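PDB 4L63: ECXA from Escherichia coli, which probably acts as a zinc-dependent metallopeptidase, with a zinc ion held by three histidines, two of them in an HExxH helix. Local coordinates for residues P31-T36 with R89-S94. Residues are numbered along the deposited sequence; the frame is centred on the assembly and turned at random.
Sequences PVINYT and RVVSFS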
ATOM      1  N   PRO A  31      17.132  -4.023  27.038  1.00 80.70           N
ATOM      2  CA  PRO A  31      17.099  -4.946  25.896  1.00 79.15           C
ATOM      3  C   PRO A  31      16.292  -6.214  26.187  1.00 80.83           C
ATOM      4  O   PRO A  31      15.738  -6.816  25.263  1.00 76.43           O
ATOM      5  CB  PRO A  31      18.578  -5.280  25.674  1.00 82.43           C
ATOM      6  CG  PRO A  31      19.319  -4.123  26.257  1.00 86.61           C
ATOM      7  CD  PRO A  31      18.511  -3.705  27.449  1.00 86.89           C
ATOM      8  N   VAL A  32      16.228  -6.598  27.461  1.00 81.07           N
ATOM      9  CA  VAL A  32      15.483  -7.777  27.900  1.00 81.21           C
ATOM     10  C   VAL A  32      14.416  -7.397  28.931  1.00 83.97           C
ATOM     11  O   VAL A  32      14.691  -6.651  29.875  1.00 82.36           O
ATOM     12  CB  VAL A  32      16.426  -8.842  28.502  1.00 85.90           C
ATOM     13  CG1 VAL A  32      17.290  -8.232  29.597  1.00 92.52           C
ATOM     14  CG2 VAL A  32      15.625 -10.024  29.034  1.00 87.44           C
ATOM     15  N   ILE A  33      13.195  -7.891  28.750  1.00 81.63           N
ATOM     16  CA  ILE A  33      12.111  -7.516  29.652  1.00 77.54           C
ATOM     17  C   ILE A  33      12.031  -8.442  30.868  1.00 80.61           C
ATOM     18  O   ILE A  33      11.568  -9.585  30.780  1.00 80.70           O
ATOM     19  CB  ILE A  33      10.752  -7.485  28.919  1.00 73.65           C
ATOM     20  CG1 ILE A  33      10.771  -6.379  27.859  1.00 70.84           C
ATOM     21  CG2 ILE A  33       9.609  -7.277  29.902  1.00 73.42           C
ATOM     22  CD1 ILE A  33       9.456  -6.204  27.119  1.00 67.15           C
ATOM     23  N   ASN A  34      12.496  -7.925  32.000  1.00 83.37           N
ATOM     24  CA  ASN A  34      12.504  -8.663  33.248  1.00 86.73           C
ATOM     25  C   ASN A  34      11.139  -8.550  33.918  1.00 85.61           C
ATOM     26  O   ASN A  34      10.617  -7.451  34.057  1.00 84.08           O
ATOM     27  CB  ASN A  34      13.601  -8.104  34.152  1.00 90.40           C
ATOM     28  CG  ASN A  34      14.960  -8.705  33.866  1.00 95.97           C
ATOM     29  OD1 ASN A  34      15.079  -9.728  33.190  1.00 97.28           O
ATOM     30  ND2 ASN A  34      16.003  -8.008  34.298  1.00100.32           N
ATOM     31  N   TYR A  35      10.549  -9.668  34.322  1.00 93.49           N
ATOM     32  CA  TYR A  35       9.223  -9.592  34.928  1.00 91.72           C
ATOM     33  C   TYR A  35       9.008 -10.573  36.077  1.00 95.50           C
ATOM     34  O   TYR A  35       9.593 -11.655  36.098  1.00100.89           O
ATOM     35  CB  TYR A  35       8.150  -9.800  33.861  1.00 85.83           C
ATOM     36  CG  TYR A  35       8.099 -11.193  33.283  1.00 85.29           C
ATOM     37  CD1 TYR A  35       8.913 -11.552  32.212  1.00 84.06           C
ATOM     38  CD2 TYR A  35       7.220 -12.142  33.786  1.00 86.22           C
ATOM     39  CE1 TYR A  35       8.862 -12.822  31.673  1.00 81.77           C
ATOM     40  CE2 TYR A  35       7.164 -13.413  33.255  1.00 87.91           C
ATOM     41  CZ  TYR A  35       7.984 -13.748  32.198  1.00 88.89           C
ATOM     42  OH  TYR A  35       7.929 -15.013  31.663  1.00 83.51           O
ATOM     43  N   THR A  36       8.164 -10.181  37.030  1.00 91.31           N
ATOM     44  CA  THR A  36       7.864 -11.021  38.187  1.00 96.03           C
ATOM     45  C   THR A  36       6.456 -11.609  38.109  1.00 99.07           C
ATOM     46  O   THR A  36       5.514 -10.940  37.674  1.00 95.23           O
ATOM     47  CB  THR A  36       8.007 -10.238  39.514  1.00100.80           C
ATOM     48  OG1 THR A  36       6.898  -9.345  39.675  1.00 96.38           O
ATOM     49  CG2 THR A  36       9.311  -9.452  39.546  1.00100.27           C
ATOM     50  N   ARG A  89      12.352  -1.095  39.352  1.00117.20           N
ATOM     51  CA  ARG A  89      11.617  -0.847  38.115  1.00113.69           C
ATOM     52  C   ARG A  89      11.542  -2.109  37.256  1.00113.24           C
ATOM     53  O   ARG A  89      12.333  -2.292  36.331  1.00116.95           O
ATOM     54  CB  ARG A  89      12.269   0.290  37.326  1.00112.54           C
ATOM     55  N   VAL A  90      10.585  -2.976  37.574  1.00109.13           N
ATOM     56  CA  VAL A  90      10.430  -4.257  36.886  1.00101.55           C
ATOM     57  C   VAL A  90       8.953  -4.524  36.571  1.00 92.00           C
ATOM     58  O   VAL A  90       8.074  -4.167  37.353  1.00 89.32           O
ATOM     59  CB  VAL A  90      11.013  -5.417  37.739  1.00 97.86           C
ATOM     60  CG1 VAL A  90      10.672  -6.774  37.144  1.00 94.67           C
ATOM     61  CG2 VAL A  90      12.519  -5.269  37.880  1.00 97.85           C
ATOM     62  N   VAL A  91       8.683  -5.134  35.419  1.00 86.69           N
ATOM     63  CA  VAL A  91       7.316  -5.475  35.036  1.00 84.21           C
ATOM     64  C   VAL A  91       6.697  -6.440  36.048  1.00 87.50           C
ATOM     65  O   VAL A  91       7.309  -7.441  36.417  1.00 92.31           O
ATOM     66  CB  VAL A  91       7.263  -6.099  33.627  1.00 81.71           C
ATOM     67  CG1 VAL A  91       5.855  -6.579  33.301  1.00 79.49           C
ATOM     68  CG2 VAL A  91       7.750  -5.100  32.595  1.00 79.56           C
ATOM     69  N   SER A  92       5.488  -6.126  36.501  1.00 85.47           N
ATOM     70  CA  SER A  92       4.838  -6.908  37.545  1.00 89.34           C
ATOM     71  C   SER A  92       3.517  -7.513  37.089  1.00 92.50           C
ATOM     72  O   SER A  92       2.640  -6.810  36.580  1.00 91.28           O
ATOM     73  CB  SER A  92       4.602  -6.038  38.777  1.00 90.88           C
ATOM     74  OG  SER A  92       5.743  -5.253  39.066  1.00 93.24           O
ATOM     75  N   PHE A  93       3.381  -8.821  37.270  1.00 86.98           N
ATOM     76  CA  PHE A  93       2.109  -9.496  37.047  1.00 85.62           C
ATOM     77  C   PHE A  93       1.499  -9.838  38.401  1.00 89.31           C
ATOM     78  O   PHE A  93       2.227 -10.085  39.357  1.00 91.90           O
ATOM     79  CB  PHE A  93       2.295 -10.754  36.197  1.00 85.13           C
ATOM     80  CG  PHE A  93       2.591 -10.470  34.752  1.00 81.95           C
ATOM     81  CD1 PHE A  93       3.875 -10.143  34.343  1.00 82.31           C
ATOM     82  CD2 PHE A  93       1.584 -10.523  33.800  1.00 82.15           C
ATOM     83  CE1 PHE A  93       4.149  -9.875  33.008  1.00 80.07           C
ATOM     84  CE2 PHE A  93       1.851 -10.256  32.463  1.00 76.00           C
ATOM     85  CZ  PHE A  93       3.136  -9.930  32.070  1.00 76.46           C
ATOM     86  N   SER A  94       0.172  -9.833  38.488  1.00 87.28           N
ATOM     87  CA  SER A  94      -0.509 -10.148  39.739  1.00 97.17           C
ATOM     88  C   SER A  94      -1.997 -10.411  39.541  1.00 95.41           C
ATOM     89  O   SER A  94      -2.550 -10.184  38.460  1.00 84.86           O
ATOM     90  CB  SER A  94      -0.323  -9.017  40.756  1.00 91.71           C
ATOM     91  OG  SER A  94      -0.866  -7.802  40.272  1.00 97.17           O
TER
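Thr36 bonds to strand 91-94 through both its backbone N and its O, joining two parallel neighbours in the mixed sheet of this metzincin-like zinc-peptidase fold. Thr36 N lies 2.9 Å from Val91 O, and Thr36 O accepts from Phe93 N at 3.0 Å, both bonds nearly straight. Two residues earlier, Asn34 O receives a weak bond from Val91 N, bent to 137° at the hydrogen. Val91 O is also approached by Tyr35 CA at 3.2 Å, a CA-H...O contact beside the conventional bond. The N-H and C=O of Tyr35 itself face the other way; Tyr35 and Ile33 bond instead to the segment around strand 78-80. Likewise Ser92 pairs its backbone with Ser114.

On the buried face, Ile33 CG2 meets Val91 CG2, and the Tyr35 and Phe93 rings meet obliquely. Helix 60-70 packs against both rings, while Ile162 and Ile165 of the zinc-binding helix touch Phe93 and Val91. With CG beside its backbone N (chi1 -72°), Phe93 brings a ring edge to Thr36 O. On the other face, Ser92 OG donates back to Val90 O at 3.1 Å, tilted 32° from the carbonyl plane.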